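Local structure of peptidoglycan-binding domain 1 (Burkholderia, 5NM7) at residues G111-L116 / A202-E207; A175-W178 / I183-F186. The protein is a modular phage endolysin that probably binds bacterial peptidoglycan through one domain and cleaves it with a large lysozyme-like muramidase domain. All blocks are in the same frame, centred on the assembly; numbering follows the deposited sequence.

Followed from the N terminus, the chain first enters 111-116, which leads into strand 115-117, the first strand of a small three-stranded antiparallel sheet. It then passes through helices 119-128, 156-167 and 169-174 to the hairpin of strands 176-178 and 183-184, where contact 2 closes a tight turn of four residues. Helix 196-205 follows, and segment 202-207 returns to Pro-113; contact 1 thus closes a loop of 85 residues that holds the whole of contact 2. The two meet through strand 176-178: Leu-116 O pairs with Ser-177 N, and Ile-115 and Met-203 pack on Trp-178. Together they tie sheet and helices within the N-acetylmuramidase region.

Contact 1 of 2, residues G111-L116 / A202-E207; sequences GRPVIL and AMKVSE
Met-203, in helix 196-205, meets Pro-113 through its backbone: its carbonyl O lies 3.8 Å from Pro-113 CG, while Gln-210 of helix 207-219 hydrogen-bonds that same oxygen. The thioether chain of Met-203 leads away from Pro-113 to pack on Trp-178, a greasy role suited to a buried methionine. Lys-204 supplies the side-chain half of the contact. Lys-204 CG is anti to the carbonyl carbon (chi1 -67°), which brings this methylene to 3.7 Å from Pro-113 CG, lying across the CG-CD edge of the proline ring. Beyond CG the lysine runs extended, carrying NZ away to hydrogen-bond a triethylene glycol probably left from the crystallisation liquor, so that aliphatic carbons serve the packing and the charge stays toward the outside. The carbonyl of Lys-204 accepts a hydrogen bond from a water (2.7 Å to Lys-204 O), which also donates to Gly-111 O at 2.8 Å and bridges the two backbones where no direct bond joins them. Further on, Ser-206 OG caps Glu-209 N at the start of helix 207-219. A proline ring set against the backbone and a lysine methylene of 202-207 joins the loop entering the sheet to the helical part of the lysozyme-like domain.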
# COMPACT_ATOMS: atom_id res chain seq x y z
N GLY A 111 -8.19 2.95 13.04
CA GLY A 111 -8.11 1.52 12.98
C GLY A 111 -8.86 0.91 11.79
O GLY A 111 -8.75 -0.27 11.55
N ARG A 112 -9.65 1.73 11.09
CA ARG A 112 -10.39 1.25 9.94
C ARG A 112 -9.47 1.28 8.75
O ARG A 112 -8.56 2.09 8.67
CB ARG A 112 -11.60 2.13 9.67
CG ARG A 112 -12.59 2.06 10.84
CD ARG A 112 -13.74 2.99 10.63
NE ARG A 112 -13.35 4.39 10.69
CZ ARG A 112 -14.18 5.43 10.54
NH1 ARG A 112 -15.48 5.24 10.35
NH2 ARG A 112 -13.72 6.67 10.59
N PRO A 113 -9.74 0.42 7.76
CA PRO A 113 -8.89 0.50 6.55
C PRO A 113 -8.98 1.84 5.81
O PRO A 113 -10.01 2.51 5.80
CB PRO A 113 -9.40 -0.66 5.68
CG PRO A 113 -10.62 -1.20 6.33
CD PRO A 113 -10.78 -0.62 7.69
N VAL A 114 -7.89 2.21 5.14
CA VAL A 114 -7.88 3.37 4.27
C VAL A 114 -8.79 3.09 3.07
O VAL A 114 -8.74 1.99 2.52
CB VAL A 114 -6.43 3.71 3.83
CG1 VAL A 114 -6.44 4.88 2.87
CG2 VAL A 114 -5.59 4.06 5.06
N ILE A 115 -9.65 4.05 2.76
CA ILE A 115 -10.63 3.90 1.68
C ILE A 115 -10.71 5.13 0.84
O ILE A 115 -10.32 6.23 1.26
CB ILE A 115 -12.06 3.57 2.20
CG1 ILE A 115 -12.53 4.62 3.21
CG2 ILE A 115 -12.11 2.19 2.80
CD1 ILE A 115 -14.01 4.63 3.39
N LEU A 116 -11.24 4.96 -0.37
CA LEU A 116 -11.67 6.06 -1.19
C LEU A 116 -12.93 5.64 -1.90
O LEU A 116 -12.96 4.63 -2.61
CB LEU A 116 -10.61 6.49 -2.22
CG LEU A 116 -10.83 7.86 -2.87
CD1 LEU A 116 -10.60 8.97 -1.85
CD2 LEU A 116 -9.88 8.05 -4.05
N ALA A 202 -12.13 -8.89 5.33
CA ALA A 202 -10.71 -9.23 5.22
C ALA A 202 -9.85 -7.96 5.23
O ALA A 202 -8.78 -7.90 5.87
CB ALA A 202 -10.45 -10.04 3.96
N MET A 203 -10.31 -6.95 4.51
CA MET A 203 -9.56 -5.69 4.43
C MET A 203 -9.41 -5.07 5.83
O MET A 203 -8.47 -4.37 6.10
CB MET A 203 -10.20 -4.69 3.50
CG MET A 203 -10.37 -5.12 2.04
SD MET A 203 -8.77 -5.49 1.27
CE MET A 203 -8.70 -7.23 1.40
N LYS A 204 -10.40 -5.30 6.68
CA LYS A 204 -10.35 -4.78 8.07
C LYS A 204 -9.41 -5.52 9.02
O LYS A 204 -9.09 -4.98 10.08
CB LYS A 204 -11.77 -4.79 8.62
CG LYS A 204 -12.73 -3.83 7.97
CD LYS A 204 -14.15 -4.02 8.50
CE LYS A 204 -15.02 -2.86 8.04
NZ LYS A 204 -16.43 -3.13 8.40
N VAL A 205 -8.97 -6.73 8.67
CA VAL A 205 -8.19 -7.57 9.54
C VAL A 205 -6.73 -7.14 9.59
O VAL A 205 -6.16 -6.94 10.67
CB VAL A 205 -8.27 -9.05 9.11
CG1 VAL A 205 -7.27 -9.94 9.86
CG2 VAL A 205 -9.69 -9.57 9.33
N SER A 206 -6.09 -6.99 8.44
CA SER A 206 -4.65 -6.74 8.45
C SER A 206 -4.16 -6.27 7.10
O SER A 206 -4.84 -6.44 6.08
CB SER A 206 -3.88 -8.00 8.79
OG SER A 206 -4.02 -8.98 7.77
N GLU A 207 -2.96 -5.69 7.12
CA GLU A 207 -2.31 -5.30 5.86
C GLU A 207 -1.97 -6.53 5.02
O GLU A 207 -1.98 -6.46 3.78
CB GLU A 207 -1.06 -4.50 6.11
CG GLU A 207 -1.40 -3.11 6.61
CD GLU A 207 -0.18 -2.23 6.81
OE1 GLU A 207 0.95 -2.74 6.64
OE2 GLU A 207 -0.37 -1.03 7.13
O HOH W 1 -10.11 -2.46 10.48

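Contact 2 of 2, residues A175-W178 / I183-F186; sequences ATSW and IMGF
The beta hairpin of strands 176-178 and 183-184 supplies the central strand, 176-178, and one edge strand, 183-184, of the three-stranded antiparallel sheet of this lysozyme-like domain, and Trp-178 with Ile-183 is its hydrogen-bonded pair. Trp-178 N donates to Ile-183 O (2.9 Å), arriving from above the carbonyl plane, 44° out of it; Ile-183 N returns a longer bond to Trp-178 O (3.2 Å). The next rung is Gly-185 N to Thr-176 O at 2.9 Å, straighter at 158° and nearly in line with the carbonyl. Between these rungs Ser-177 and Met-184 form the non-hydrogen-bonded pair, and Ser-177 CA makes a CA-H...O contact with Ile-183 O (3.3 Å). On their face Met-184 folds back, bent at chi2 and chi3, which lays Met-184 SD 3.7 Å from Ser-177 CB and Met-184 CE 3.4 Å from Ala-175 C. Thr-176 CG2 lies over one face of the Trp-178 indole near its rim, while Ile-183 O and Gly-185 N lie at the ring's edge. Glycine suits position 185, where the backbone lies close against Thr-176 O and the indole NE1 edge, with little room for a CB. Trp-178 NE1 hydrogen-bonds to Leu-173 O, fixing the ring's rotation, and Ser-177 OG to Gln-182 and Leu-116 O. These two polar groups thus find partners outside the two segments, while backbone bonds hold the strands in register and Met-184 supplies the apolar packing across them.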
# COMPACT_ATOMS: atom_id res chain seq x y z
N ALA A 175 -18.07 0.14 -4.80
CA ALA A 175 -17.64 1.41 -5.32
C ALA A 175 -16.57 2.08 -4.44
O ALA A 175 -16.29 3.28 -4.63
CB ALA A 175 -18.82 2.34 -5.41
N THR A 176 -15.96 1.32 -3.55
CA THR A 176 -14.94 1.87 -2.67
C THR A 176 -13.64 1.10 -2.88
O THR A 176 -13.67 -0.11 -3.09
CB THR A 176 -15.41 1.79 -1.22
OG1 THR A 176 -16.60 2.57 -1.11
CG2 THR A 176 -14.36 2.36 -0.26
N SER A 177 -12.51 1.80 -2.83
CA SER A 177 -11.19 1.13 -2.80
C SER A 177 -10.68 0.92 -1.40
O SER A 177 -10.82 1.81 -0.55
CB SER A 177 -10.17 1.92 -3.62
OG SER A 177 -10.15 3.29 -3.23
N TRP A 178 -10.02 -0.21 -1.16
CA TRP A 178 -9.71 -0.65 0.20
C TRP A 178 -8.27 -0.95 0.41
O TRP A 178 -7.64 -1.62 -0.40
CB TRP A 178 -10.48 -1.93 0.49
CG TRP A 178 -11.94 -1.68 0.45
CD1 TRP A 178 -12.76 -1.70 -0.64
CD2 TRP A 178 -12.76 -1.33 1.55
NE1 TRP A 178 -14.02 -1.36 -0.30
CE2 TRP A 178 -14.05 -1.12 1.05
CE3 TRP A 178 -12.51 -1.15 2.91
CZ2 TRP A 178 -15.12 -0.78 1.86
CZ3 TRP A 178 -13.56 -0.80 3.71
CH2 TRP A 178 -14.85 -0.60 3.19
N ILE A 183 -7.62 -1.57 -3.58
CA ILE A 183 -8.32 -2.49 -4.49
C ILE A 183 -9.81 -2.16 -4.45
O ILE A 183 -10.41 -2.08 -3.35
CB ILE A 183 -8.03 -3.93 -4.15
CG1 ILE A 183 -6.52 -4.22 -4.17
CG2 ILE A 183 -8.79 -4.87 -5.08
CD1 ILE A 183 -5.82 -3.96 -5.48
N MET A 184 -10.41 -1.94 -5.62
CA MET A 184 -11.83 -1.70 -5.69
C MET A 184 -12.65 -2.89 -5.25
O MET A 184 -12.41 -4.03 -5.65
CB MET A 184 -12.25 -1.28 -7.07
CG MET A 184 -11.72 0.07 -7.51
SD MET A 184 -12.33 1.45 -6.54
CE MET A 184 -14.11 1.34 -6.69
N GLY A 185 -13.65 -2.64 -4.42
CA GLY A 185 -14.50 -3.67 -3.90
C GLY A 185 -15.23 -4.49 -4.99
O GLY A 185 -15.48 -5.66 -4.78
N PHE A 186 -15.50 -3.87 -6.14
CA PHE A 186 -16.22 -4.59 -7.20
C PHE A 186 -15.43 -5.77 -7.78
O PHE A 186 -16.02 -6.63 -8.49
CB PHE A 186 -16.71 -3.66 -8.29
CG PHE A 186 -15.64 -3.03 -9.14
CD1 PHE A 186 -14.93 -3.76 -10.09
CD2 PHE A 186 -15.37 -1.68 -9.03
CE1 PHE A 186 -13.95 -3.15 -10.87
CE2 PHE A 186 -14.41 -1.06 -9.81
CZ PHE A 186 -13.70 -1.79 -10.73